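Aldose-aldose oxidoreductase (Caulobacter crescentus, PDB 5A04) probably catalyses the coupled oxidation of one aldose and reduction of another, using a bound NADP(H) as the hydride carrier. Local coordinates at residues His86-Ala94 and Asp112-Ala123; Met184-Arg195 and Asp316-Ile324. All blocks are in the same frame, centred on the assembly; numbering follows the deposited sequence.

Contact 1 (His86-Ala94 and Asp112-Ala123)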
loop_
_atom_site.group_PDB
_atom_site.type_symbol
_atom_site.label_atom_id
_atom_site.label_comp_id
_atom_site.label_asym_id
_atom_site.label_seq_id
_atom_site.Cartn_x
_atom_site.Cartn_y
_atom_site.Cartn_z
ATOM N N HIS A 86 3.611 -23.652 -19.817
ATOM C CA HIS A 86 4.682 -24.024 -18.894
ATOM C C HIS A 86 4.612 -25.499 -18.520
ATOM O O HIS A 86 5.624 -26.200 -18.526
ATOM C CB HIS A 86 4.632 -23.177 -17.620
ATOM C CG HIS A 86 4.997 -21.745 -17.843
ATOM N ND1 HIS A 86 4.967 -20.804 -16.832
ATOM C CD2 HIS A 86 5.394 -21.088 -18.957
ATOM C CE1 HIS A 86 5.341 -19.632 -17.317
ATOM N NE2 HIS A 86 5.600 -19.774 -18.603
ATOM N N ARG A 87 3.416 -25.982 -18.204
ATOM C CA ARG A 87 3.305 -27.359 -17.759
ATOM C C ARG A 87 3.696 -28.372 -18.853
ATOM O O ARG A 87 4.544 -29.216 -18.600
ATOM C CB ARG A 87 1.893 -27.662 -17.234
ATOM C CG ARG A 87 1.693 -29.178 -17.008
ATOM C CD ARG A 87 0.348 -29.538 -16.385
ATOM N NE ARG A 87 0.190 -30.998 -16.363
ATOM C CZ ARG A 87 -0.861 -31.636 -15.853
ATOM N NH1 ARG A 87 -1.853 -30.949 -15.300
ATOM N NH2 ARG A 87 -0.909 -32.965 -15.884
ATOM N N PRO A 88 3.105 -28.290 -20.064
ATOM C CA PRO A 88 3.472 -29.354 -21.007
ATOM C C PRO A 88 4.940 -29.314 -21.440
ATOM O O PRO A 88 5.539 -30.368 -21.595
ATOM C CB PRO A 88 2.538 -29.117 -22.205
ATOM C CG PRO A 88 2.019 -27.717 -22.042
ATOM C CD PRO A 88 1.983 -27.479 -20.566
ATOM N N PHE A 89 5.537 -28.138 -21.591
ATOM C CA PHE A 89 6.940 -28.135 -21.991
ATOM C C PHE A 89 7.863 -28.560 -20.851
ATOM O O PHE A 89 8.896 -29.176 -21.090
ATOM C CB PHE A 89 7.352 -26.756 -22.526
ATOM C CG PHE A 89 6.886 -26.499 -23.927
ATOM C CD1 PHE A 89 7.375 -27.261 -24.981
ATOM C CD2 PHE A 89 5.967 -25.503 -24.191
ATOM C CE1 PHE A 89 6.961 -27.029 -26.285
ATOM C CE2 PHE A 89 5.533 -25.265 -25.501
ATOM C CZ PHE A 89 6.041 -26.026 -26.547
ATOM N N THR A 90 7.489 -28.255 -19.609
ATOM C CA THR A 90 8.260 -28.722 -18.463
ATOM C C THR A 90 8.227 -30.247 -18.389
ATOM O O THR A 90 9.260 -30.882 -18.199
ATOM C CB THR A 90 7.730 -28.108 -17.151
ATOM O OG1 THR A 90 8.033 -26.698 -17.161
ATOM C CG2 THR A 90 8.380 -28.745 -15.948
ATOM N N GLU A 91 7.043 -30.830 -18.559
ATOM C CA GLU A 91 6.916 -32.287 -18.514
ATOM C C GLU A 91 7.715 -32.963 -19.628
ATOM O O GLU A 91 8.402 -33.958 -19.392
ATOM C CB GLU A 91 5.438 -32.685 -18.600
ATOM C CG GLU A 91 4.662 -32.289 -17.361
ATOM C CD GLU A 91 3.147 -32.431 -17.532
ATOM O OE1 GLU A 91 2.635 -32.369 -18.675
ATOM O OE2 GLU A 91 2.464 -32.568 -16.512
ATOM N N ARG A 92 7.629 -32.413 -20.833
ATOM C CA ARG A 92 8.379 -32.952 -21.964
ATOM C C ARG A 92 9.888 -32.825 -21.748
ATOM O O ARG A 92 10.644 -33.745 -22.058
ATOM C CB ARG A 92 7.952 -32.254 -23.256
ATOM C CG ARG A 92 6.556 -32.675 -23.728
ATOM C CD ARG A 92 6.086 -31.810 -24.872
ATOM N NE ARG A 92 6.828 -32.071 -26.104
ATOM C CZ ARG A 92 6.725 -31.331 -27.207
ATOM N NH1 ARG A 92 5.940 -30.258 -27.219
ATOM N NH2 ARG A 92 7.423 -31.651 -28.297
ATOM N N ALA A 93 10.321 -31.696 -21.199
ATOM C CA ALA A 93 11.738 -31.524 -20.868
ATOM C C ALA A 93 12.195 -32.575 -19.853
ATOM O O ALA A 93 13.250 -33.191 -20.011
ATOM C CB ALA A 93 11.988 -30.106 -20.327
ATOM N N ALA A 94 11.393 -32.781 -18.811
ATOM C CA ALA A 94 11.726 -33.782 -17.800
ATOM C C ALA A 94 11.782 -35.200 -18.396
ATOM O O ALA A 94 12.685 -35.975 -18.071
ATOM C CB ALA A 94 10.722 -33.724 -16.639
ATOM N N ASP A 112 -1.669 -28.068 -11.702
ATOM C CA ASP A 112 -0.675 -28.094 -12.770
ATOM C C ASP A 112 0.739 -28.007 -12.197
ATOM O O ASP A 112 1.653 -28.682 -12.675
ATOM C CB ASP A 112 -0.912 -26.950 -13.758
ATOM C CG ASP A 112 -2.129 -27.179 -14.651
ATOM O OD1 ASP A 112 -2.531 -28.347 -14.845
ATOM O OD2 ASP A 112 -2.670 -26.178 -15.172
ATOM N N CYS A 113 0.921 -27.159 -11.188
ATOM C CA CYS A 113 2.209 -27.092 -10.492
ATOM C C CYS A 113 2.566 -28.447 -9.902
ATOM O O CYS A 113 3.698 -28.903 -10.015
ATOM C CB CYS A 113 2.190 -26.050 -9.370
ATOM S SG CYS A 113 1.964 -24.359 -9.928
ATOM N N GLU A 114 1.597 -29.090 -9.258
ATOM C CA GLU A 114 1.858 -30.394 -8.654
ATOM C C GLU A 114 2.291 -31.411 -9.703
ATOM O O GLU A 114 3.185 -32.220 -9.457
ATOM C CB GLU A 114 0.620 -30.902 -7.905
ATOM C CG GLU A 114 0.248 -30.017 -6.717
ATOM C CD GLU A 114 -1.026 -30.473 -6.014
ATOM O OE1 GLU A 114 -1.990 -30.858 -6.703
ATOM O OE2 GLU A 114 -1.058 -30.450 -4.768
ATOM N N ALA A 115 1.669 -31.354 -10.877
ATOM C CA ALA A 115 2.009 -32.273 -11.963
ATOM C C ALA A 115 3.435 -32.048 -12.437
ATOM O O ALA A 115 4.169 -32.996 -12.715
ATOM C CB ALA A 115 1.036 -32.109 -13.112
ATOM N N MET A 116 3.826 -30.781 -12.515
ATOM C CA MET A 116 5.167 -30.433 -12.960
ATOM C C MET A 116 6.211 -30.937 -11.969
ATOM O O MET A 116 7.233 -31.495 -12.358
ATOM C CB MET A 116 5.277 -28.915 -13.157
ATOM C CG MET A 116 4.461 -28.426 -14.348
ATOM S SD MET A 116 4.159 -26.646 -14.257
ATOM C CE MET A 116 5.810 -25.992 -14.536
ATOM N N ILE A 117 5.929 -30.752 -10.686
ATOM C CA ILE A 117 6.832 -31.193 -9.641
ATOM C C ILE A 117 6.978 -32.716 -9.688
ATOM O O ILE A 117 8.091 -33.240 -9.589
ATOM C CB ILE A 117 6.334 -30.726 -8.259
ATOM C CG1 ILE A 117 6.480 -29.196 -8.152
ATOM C CG2 ILE A 117 7.095 -31.442 -7.137
ATOM C CD1 ILE A 117 5.721 -28.566 -6.975
ATOM N N ALA A 118 5.859 -33.409 -9.871
ATOM C CA ALA A 118 5.865 -34.869 -9.947
ATOM C C ALA A 118 6.667 -35.370 -11.149
ATOM O O ALA A 118 7.354 -36.390 -11.058
ATOM C CB ALA A 118 4.421 -35.416 -10.005
ATOM N N ALA A 119 6.569 -34.663 -12.275
ATOM C CA ALA A 119 7.253 -35.094 -13.492
ATOM C C ALA A 119 8.765 -34.964 -13.309
ATOM O O ALA A 119 9.535 -35.860 -13.692
ATOM C CB ALA A 119 6.779 -34.286 -14.703
ATOM N N CYS A 120 9.193 -33.855 -12.716
ATOM C CA CYS A 120 10.623 -33.635 -12.533
ATOM C C CYS A 120 11.191 -34.601 -11.500
ATOM O O CYS A 120 12.307 -35.113 -11.661
ATOM C CB CYS A 120 10.887 -32.179 -12.149
ATOM S SG CYS A 120 10.547 -31.100 -13.566
ATOM N N LYS A 121 10.401 -34.878 -10.463
ATOM C CA LYS A 121 10.788 -35.846 -9.440
ATOM C C LYS A 121 10.934 -37.243 -10.035
ATOM O O LYS A 121 11.909 -37.947 -9.754
ATOM C CB LYS A 121 9.770 -35.870 -8.298
ATOM C CG LYS A 121 10.114 -36.857 -7.177
ATOM C CD LYS A 121 9.113 -36.755 -6.029
ATOM C CE LYS A 121 9.462 -37.705 -4.889
ATOM N NZ LYS A 121 9.268 -39.120 -5.307
ATOM N N LYS A 122 9.971 -37.643 -10.855
ATOM C CA LYS A 122 10.027 -38.948 -11.501
ATOM C C LYS A 122 11.283 -39.087 -12.376
ATOM O O LYS A 122 11.904 -40.149 -12.430
ATOM C CB LYS A 122 8.768 -39.172 -12.335
ATOM C CG LYS A 122 8.747 -40.514 -13.056
ATOM C CD LYS A 122 7.445 -40.692 -13.809
ATOM C CE LYS A 122 7.397 -42.028 -14.547
ATOM N NZ LYS A 122 6.135 -42.147 -15.343
ATOM N N ALA A 123 11.662 -37.992 -13.036
ATOM C CA ALA A 123 12.832 -37.965 -13.912
ATOM C C ALA A 123 14.144 -37.857 -13.149
ATOM O O ALA A 123 15.219 -38.023 -13.738
ATOM C CB ALA A 123 12.720 -36.798 -14.902
#
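Arg87 reaches across to Asp112 and lays its guanidinium over Ala115 on the way. CG stands anti to the backbone N (chi1 169°) and the chain runs fully extended from there, which carries the flat group out across the neighbouring helix to the carboxylate, crossing Asp112 at about a right angle. NH1 meets Asp112 OD1 at 2.7 Å, the oxygen lying in the guanidinium plane and being approached on its anti side; the two planes are turned 65° apart. One turn further along its own helix, Glu91 OE2 takes NE of Arg87 at 2.8 Å, from above the carboxylate plane. With an acid at two points of its edge and the Ala115 methyl seated over its centre, CB 3.4 Å from CZ, the guanidinium has little freedom to turn.

These are two neighbouring helices of the NAD-binding Rossmann fold, successive crossover helices on the same side of the parallel sheet, running side by side with axes 8.8 Å apart and only 8° from parallel. Below the salt bridges the packing turns apolar. The Met116 thioether lies against CA and CB of Arg87, and the bend at its last torsion brings CE to 3.5 Å from Thr90 OG1. That hydroxyl is already committed, donating to His86 O, which Thr90 N reaches from the opposite face. His86 itself turns away, NE2 bonding Thr81 O and, weakly, the NADPH. Near the C-terminal end small residues let the backbones close in: Ala94 CB touches Cys120 SG at 4.0 Å, and the methyl of Ala123 sits 3.3 Å from Ala94 O.

Contact 2 (Met184-Arg195 and Asp316-Ile324). With BGC (beta-D-glucopyranose), chain H; NDP (NADPH dihydro-nicotinamide-adenine-dinucleotide phosphate), chain G.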
loop_
_atom_site.group_PDB
_atom_site.type_symbol
_atom_site.label_atom_id
_atom_site.label_comp_id
_atom_site.label_asym_id
_atom_site.label_seq_id
_atom_site.Cartn_x
_atom_site.Cartn_y
_atom_site.Cartn_z
ATOM N N MET A 184 -1.491 -12.954 -12.297
ATOM C CA MET A 184 -0.657 -14.025 -12.820
ATOM C C MET A 184 0.669 -13.456 -13.325
ATOM O O MET A 184 1.717 -14.080 -13.159
ATOM C CB MET A 184 -1.401 -14.785 -13.929
ATOM C CG MET A 184 -2.528 -15.667 -13.413
ATOM S SD MET A 184 -1.917 -16.977 -12.338
ATOM C CE MET A 184 -1.217 -18.088 -13.534
ATOM N N ASP A 185 0.639 -12.237 -13.855
ATOM C CA ASP A 185 1.805 -11.703 -14.552
ATOM C C ASP A 185 2.720 -10.830 -13.716
ATOM O O ASP A 185 3.946 -10.957 -13.781
ATOM C CB ASP A 185 1.360 -10.888 -15.762
ATOM C CG ASP A 185 2.535 -10.402 -16.582
ATOM O OD1 ASP A 185 3.197 -11.254 -17.222
ATOM O OD2 ASP A 185 2.810 -9.184 -16.563
ATOM N N ILE A 186 2.128 -9.899 -12.984
ATOM C CA ILE A 186 2.912 -8.858 -12.346
ATOM C C ILE A 186 2.580 -8.789 -10.853
ATOM O O ILE A 186 3.460 -8.558 -10.011
ATOM C CB ILE A 186 2.686 -7.484 -13.075
ATOM C CG1 ILE A 186 3.505 -6.386 -12.419
ATOM C CG2 ILE A 186 1.208 -7.119 -13.174
ATOM C CD1 ILE A 186 4.989 -6.675 -12.468
ATOM N N GLY A 187 1.322 -9.030 -10.508
ATOM C CA GLY A 187 0.927 -9.055 -9.108
ATOM C C GLY A 187 1.627 -10.148 -8.323
ATOM O O GLY A 187 1.844 -10.026 -7.113
ATOM N N ILE A 188 2.004 -11.217 -9.016
ATOM C CA ILE A 188 2.757 -12.290 -8.383
ATOM C C ILE A 188 4.060 -11.768 -7.741
ATOM O O ILE A 188 4.536 -12.338 -6.753
ATOM C CB ILE A 188 3.059 -13.406 -9.410
ATOM C CG1 ILE A 188 3.636 -14.650 -8.721
ATOM C CG2 ILE A 188 3.963 -12.877 -10.522
ATOM C CD1 ILE A 188 3.620 -15.890 -9.615
ATOM N N TYR A 189 4.630 -10.676 -8.260
ATOM C CA TYR A 189 5.817 -10.115 -7.591
ATOM C C TYR A 189 5.491 -9.550 -6.208
ATOM O O TYR A 189 6.320 -9.617 -5.292
ATOM C CB TYR A 189 6.478 -9.019 -8.438
ATOM C CG TYR A 189 7.186 -9.545 -9.666
ATOM C CD1 TYR A 189 6.509 -9.686 -10.872
ATOM C CD2 TYR A 189 8.534 -9.881 -9.623
ATOM C CE1 TYR A 189 7.152 -10.160 -12.006
ATOM C CE2 TYR A 189 9.188 -10.348 -10.753
ATOM C CZ TYR A 189 8.495 -10.485 -11.934
ATOM O OH TYR A 189 9.143 -10.954 -13.054
ATOM N N SER A 190 4.304 -8.973 -6.051
ATOM C CA SER A 190 3.884 -8.471 -4.739
ATOM C C SER A 190 3.737 -9.623 -3.749
ATOM O O SER A 190 4.161 -9.536 -2.599
ATOM C CB SER A 190 2.551 -7.716 -4.843
ATOM O OG SER A 190 2.675 -6.560 -5.652
ATOM N N LEU A 191 3.091 -10.694 -4.205
ATOM C CA LEU A 191 2.894 -11.879 -3.384
ATOM C C LEU A 191 4.218 -12.540 -3.016
ATOM O O LEU A 191 4.467 -12.859 -1.847
ATOM C CB LEU A 191 1.998 -12.868 -4.138
ATOM C CG LEU A 191 1.950 -14.294 -3.609
ATOM C CD1 LEU A 191 1.403 -14.292 -2.179
ATOM C CD2 LEU A 191 1.079 -15.130 -4.550
ATOM N N ASN A 192 5.070 -12.737 -4.016
ATOM C CA ASN A 192 6.333 -13.432 -3.809
ATOM C C ASN A 192 7.196 -12.621 -2.836
ATOM O O ASN A 192 7.817 -13.184 -1.933
ATOM C CB ASN A 192 7.044 -13.671 -5.156
ATOM C CG ASN A 192 8.150 -14.717 -5.068
ATOM O OD1 ASN A 192 9.334 -14.383 -5.040
ATOM N ND2 ASN A 192 7.770 -15.985 -5.052
ATOM N N ALA A 193 7.205 -11.298 -2.993
ATOM C CA ALA A 193 7.960 -10.440 -2.067
ATOM C C ALA A 193 7.403 -10.478 -0.643
ATOM O O ALA A 193 8.164 -10.525 0.325
ATOM C CB ALA A 193 7.998 -8.990 -2.566
ATOM N N ALA A 194 6.085 -10.447 -0.498
ATOM C CA ALA A 194 5.516 -10.505 0.851
ATOM C C ALA A 194 5.986 -11.781 1.548
ATOM O O ALA A 194 6.328 -11.764 2.732
ATOM C CB ALA A 194 3.995 -10.444 0.805
ATOM N N ARG A 195 6.039 -12.870 0.785
ATOM C CA ARG A 195 6.501 -14.149 1.309
ATOM C C ARG A 195 7.997 -14.144 1.635
ATOM O O ARG A 195 8.377 -14.607 2.711
ATOM C CB ARG A 195 6.175 -15.280 0.321
ATOM C CG ARG A 195 4.654 -15.615 0.264
ATOM C CD ARG A 195 4.308 -16.680 -0.808
ATOM N NE ARG A 195 5.103 -17.870 -0.546
ATOM C CZ ARG A 195 6.122 -18.276 -1.295
ATOM N NH1 ARG A 195 6.416 -17.649 -2.427
ATOM N NH2 ARG A 195 6.837 -19.335 -0.912
ATOM N N ASP A 316 8.306 -23.392 -4.340
ATOM C CA ASP A 316 8.078 -21.951 -4.185
ATOM C C ASP A 316 7.003 -21.490 -5.169
ATOM O O ASP A 316 6.114 -20.701 -4.820
ATOM C CB ASP A 316 9.386 -21.167 -4.402
ATOM C CG ASP A 316 9.335 -19.750 -3.825
ATOM O OD1 ASP A 316 8.843 -19.570 -2.688
ATOM O OD2 ASP A 316 9.824 -18.819 -4.498
ATOM N N GLY A 317 7.078 -21.989 -6.404
ATOM C CA GLY A 317 6.109 -21.629 -7.423
ATOM C C GLY A 317 4.731 -22.126 -7.027
ATOM O O GLY A 317 3.722 -21.438 -7.216
ATOM N N LEU A 318 4.698 -23.331 -6.464
ATOM C CA LEU A 318 3.443 -23.938 -6.020
ATOM C C LEU A 318 2.821 -23.139 -4.875
ATOM O O LEU A 318 1.608 -22.921 -4.839
ATOM C CB LEU A 318 3.686 -25.383 -5.581
ATOM C CG LEU A 318 2.564 -26.113 -4.838
ATOM C CD1 LEU A 318 1.290 -26.235 -5.677
ATOM C CD2 LEU A 318 3.062 -27.494 -4.402
ATOM N N LYS A 319 3.653 -22.702 -3.942
ATOM C CA LYS A 319 3.164 -21.923 -2.809
ATOM C C LYS A 319 2.538 -20.615 -3.288
ATOM O O LYS A 319 1.499 -20.184 -2.767
ATOM C CB LYS A 319 4.293 -21.657 -1.815
ATOM C CG LYS A 319 4.609 -22.855 -0.918
ATOM C CD LYS A 319 5.926 -22.663 -0.198
ATOM C CE LYS A 319 6.248 -23.851 0.696
ATOM N NZ LYS A 319 7.639 -23.720 1.226
ATOM N N ASP A 320 3.126 -20.001 -4.310
ATOM C CA ASP A 320 2.503 -18.807 -4.877
ATOM C C ASP A 320 1.146 -19.134 -5.498
ATOM O O ASP A 320 0.171 -18.411 -5.264
ATOM C CB ASP A 320 3.405 -18.145 -5.929
ATOM C CG ASP A 320 4.410 -17.173 -5.315
ATOM O OD1 ASP A 320 4.284 -16.845 -4.117
ATOM O OD2 ASP A 320 5.311 -16.721 -6.051
ATOM N N LEU A 321 1.063 -20.219 -6.274
ATOM C CA LEU A 321 -0.202 -20.543 -6.942
ATOM C C LEU A 321 -1.283 -20.849 -5.916
ATOM O O LEU A 321 -2.449 -20.551 -6.157
ATOM C CB LEU A 321 -0.061 -21.723 -7.914
ATOM C CG LEU A 321 -0.017 -21.317 -9.393
ATOM C CD1 LEU A 321 -1.276 -20.561 -9.815
ATOM C CD2 LEU A 321 1.254 -20.481 -9.663
ATOM N N ARG A 322 -0.896 -21.458 -4.797
ATOM C CA ARG A 322 -1.852 -21.733 -3.717
ATOM C C ARG A 322 -2.495 -20.438 -3.215
ATOM O O ARG A 322 -3.715 -20.370 -3.016
ATOM C CB ARG A 322 -1.173 -22.448 -2.543
ATOM C CG ARG A 322 -0.847 -23.917 -2.757
ATOM C CD ARG A 322 -0.141 -24.495 -1.523
ATOM N NE ARG A 322 0.068 -25.937 -1.632
ATOM C CZ ARG A 322 1.091 -26.589 -1.081
ATOM N NH1 ARG A 322 2.013 -25.928 -0.382
ATOM N NH2 ARG A 322 1.200 -27.902 -1.237
ATOM N N VAL A 323 -1.673 -19.413 -3.009
ATOM C CA VAL A 323 -2.189 -18.141 -2.523
ATOM C C VAL A 323 -2.961 -17.427 -3.624
ATOM O O VAL A 323 -3.993 -16.812 -3.362
ATOM C CB VAL A 323 -1.063 -17.230 -1.996
ATOM C CG1 VAL A 323 -1.666 -15.977 -1.378
ATOM C CG2 VAL A 323 -0.238 -17.984 -0.955
ATOM N N ILE A 324 -2.476 -17.523 -4.862
ATOM C CA ILE A 324 -3.168 -16.906 -5.991
ATOM C C ILE A 324 -4.594 -17.450 -6.126
ATOM O O ILE A 324 -5.544 -16.678 -6.309
ATOM C CB ILE A 324 -2.371 -17.110 -7.304
ATOM C CG1 ILE A 324 -1.174 -16.142 -7.308
ATOM C CG2 ILE A 324 -3.248 -16.871 -8.521
ATOM C CD1 ILE A 324 -0.120 -16.449 -8.370
HETATM C C2 BGC H . 6.243 -9.720 -16.430
HETATM C C3 BGC H . 6.331 -8.584 -17.458
HETATM C C4 BGC H . 6.758 -7.312 -16.787
HETATM C C5 BGC H . 8.020 -7.519 -15.965
HETATM C C6 BGC H . 8.290 -6.248 -15.116
HETATM C C1 BGC H . 7.559 -9.799 -15.796
HETATM O O1 BGC H . 7.607 -10.926 -14.922
HETATM O O2 BGC H . 5.907 -10.926 -17.105
HETATM O O3 BGC H . 5.042 -8.444 -18.036
HETATM O O4 BGC H . 6.982 -6.311 -17.769
HETATM O O5 BGC H . 7.864 -8.601 -15.075
HETATM O O6 BGC H . 9.571 -6.333 -14.479
HETATM P PA NDP G . 6.450 -13.184 -25.603
HETATM O O1A NDP G . 5.066 -13.195 -26.151
HETATM O O2A NDP G . 7.318 -11.980 -25.848
HETATM O O5B NDP G . 7.279 -14.510 -26.113
HETATM C C5B NDP G . 6.492 -15.648 -25.906
HETATM C C4B NDP G . 7.101 -16.723 -26.818
HETATM O O4B NDP G . 6.593 -18.017 -26.488
HETATM C C3B NDP G . 6.707 -16.443 -28.288
HETATM O O3B NDP G . 7.597 -15.560 -28.893
HETATM C C2B NDP G . 6.923 -17.830 -28.906
HETATM O O2B NDP G . 8.181 -18.082 -29.147
HETATM C C1B NDP G . 6.526 -18.766 -27.685
HETATM N N9A NDP G . 5.189 -19.344 -27.837
HETATM C C8A NDP G . 4.866 -20.696 -27.908
HETATM N N7A NDP G . 3.547 -20.915 -28.074
HETATM C C5A NDP G . 2.985 -19.636 -28.114
HETATM C C6A NDP G . 1.657 -19.192 -28.260
HETATM N N6A NDP G . 0.633 -20.103 -28.400
HETATM N N1A NDP G . 1.344 -17.860 -28.267
HETATM C C2A NDP G . 2.426 -17.008 -28.119
HETATM N N3A NDP G . 3.727 -17.279 -27.965
HETATM C C4A NDP G . 3.993 -18.632 -27.970
HETATM O O3 NDP G . 6.144 -13.364 -23.982
HETATM P PN NDP G . 7.333 -12.916 -22.963
HETATM O O1N NDP G . 8.655 -13.457 -23.330
HETATM O O2N NDP G . 7.107 -11.547 -22.362
HETATM O O5D NDP G . 6.852 -13.887 -21.578
HETATM C C5D NDP G . 7.025 -15.262 -21.780
HETATM C C4D NDP G . 7.122 -15.918 -20.374
HETATM O O4D NDP G . 8.187 -15.253 -19.629
HETATM C C3D NDP G . 5.810 -15.691 -19.533
HETATM O O3D NDP G . 5.574 -16.829 -18.684
HETATM C C2D NDP G . 6.149 -14.487 -18.667
HETATM O O2D NDP G . 5.480 -14.518 -17.418
HETATM C C1D NDP G . 7.678 -14.736 -18.420
HETATM N N1N NDP G . 8.370 -13.465 -18.194
HETATM C C2N NDP G . 9.172 -13.302 -17.076
HETATM C C3N NDP G . 9.831 -12.119 -16.895
HETATM C C7N NDP G . 10.674 -11.940 -15.714
HETATM O O7N NDP G . 11.162 -10.835 -15.412
HETATM N N7N NDP G . 10.949 -13.041 -14.907
HETATM C C4N NDP G . 9.723 -10.987 -17.856
HETATM C C5N NDP G . 8.817 -11.245 -18.985
HETATM C C6N NDP G . 8.202 -12.417 -19.127
HETATM P P2B NDP G . 8.572 -18.909 -30.607
HETATM O O1X NDP G . 7.673 -20.119 -30.487
HETATM O O2X NDP G . 8.159 -17.862 -31.596
HETATM O O3X NDP G . 10.070 -19.156 -30.448
HETATM O O HOH W 1 10.820 -16.363 -3.845
#
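Asp316 OD1 is gripped by both terminal nitrogens of Arg195. The stronger bond comes from NH2 of Arg195 at 2.7 Å, the straighter of the two at 157°, with Asp316 OD1 close to the guanidinium plane; the one from NH1 is longer and weak. The pair belongs to the C-terminal alpha/beta domain of this oxidoreductase family, where segments 184-195 and 316-324, from helices 182-198 and 314-333, cross at 111°. Asp320 is the knob: its side chain enters the hole formed by Ile188, Leu191, Asn192 and Arg195. There its two oxygens are shared out. OD1 of Asp320 takes a weak bond from Arg195 NH1 at 2.8 Å, while Asp320 OD2 accepts Asn192 ND2, also at 2.8 Å, on its syn side. Asn192 reaches it with CG anti to the backbone N (chi1 -164°), its amide turned steeply against the carboxylate plane.

The guanidinium also has Lys319 CB against one face, and NE goes to Glu201. Were Arg195 an alanine, the buried carboxylates of Asp316 and Asp320 would probably be left close together without their shared positive charge. Beyond the polar patch the surfaces are greasy: Leu191 CD1 meets Val323 CG1 at 3.6 Å, CD2 of Leu191 rests on Ile324 CG1, and the Met184 side chain crosses that of Ile324 at about a right angle, SD against CG2. Another face of helix 182-198 serves the sugar site. Asp185 accepts O2 and O3 of the glucose on its two oxygens, and Tyr189 OH comes very close to glucose O1. Back at the crossing, water 1 donates to Asn192 OD1 and to Asp316 OD2, at 2.7 Å each.

How the contacts relate
From the N terminus, contact 1 closes first, a short loop whose 17 intervening residues include strand 99-102 of the parallel sheet; it is finished before contact 2 opens. Contact 2 closes a loop of 120 residues that holds most strands of the mixed sheet, bringing helix 314-333 back onto helix 182-198. The two are therefore in series, neither nested nor crossed, with centres about 19 Å apart. They still meet in space: Leu318 and Leu321 of segment 316-324 pack on Cys113 and Ile117 of segment 112-123, with Cys113 SG 3.7 Å from Leu321 CG. Helix 314-333 thus ties the Rossmann domain to the C-terminal domain, and both contacts contribute residues to the NADPH pocket.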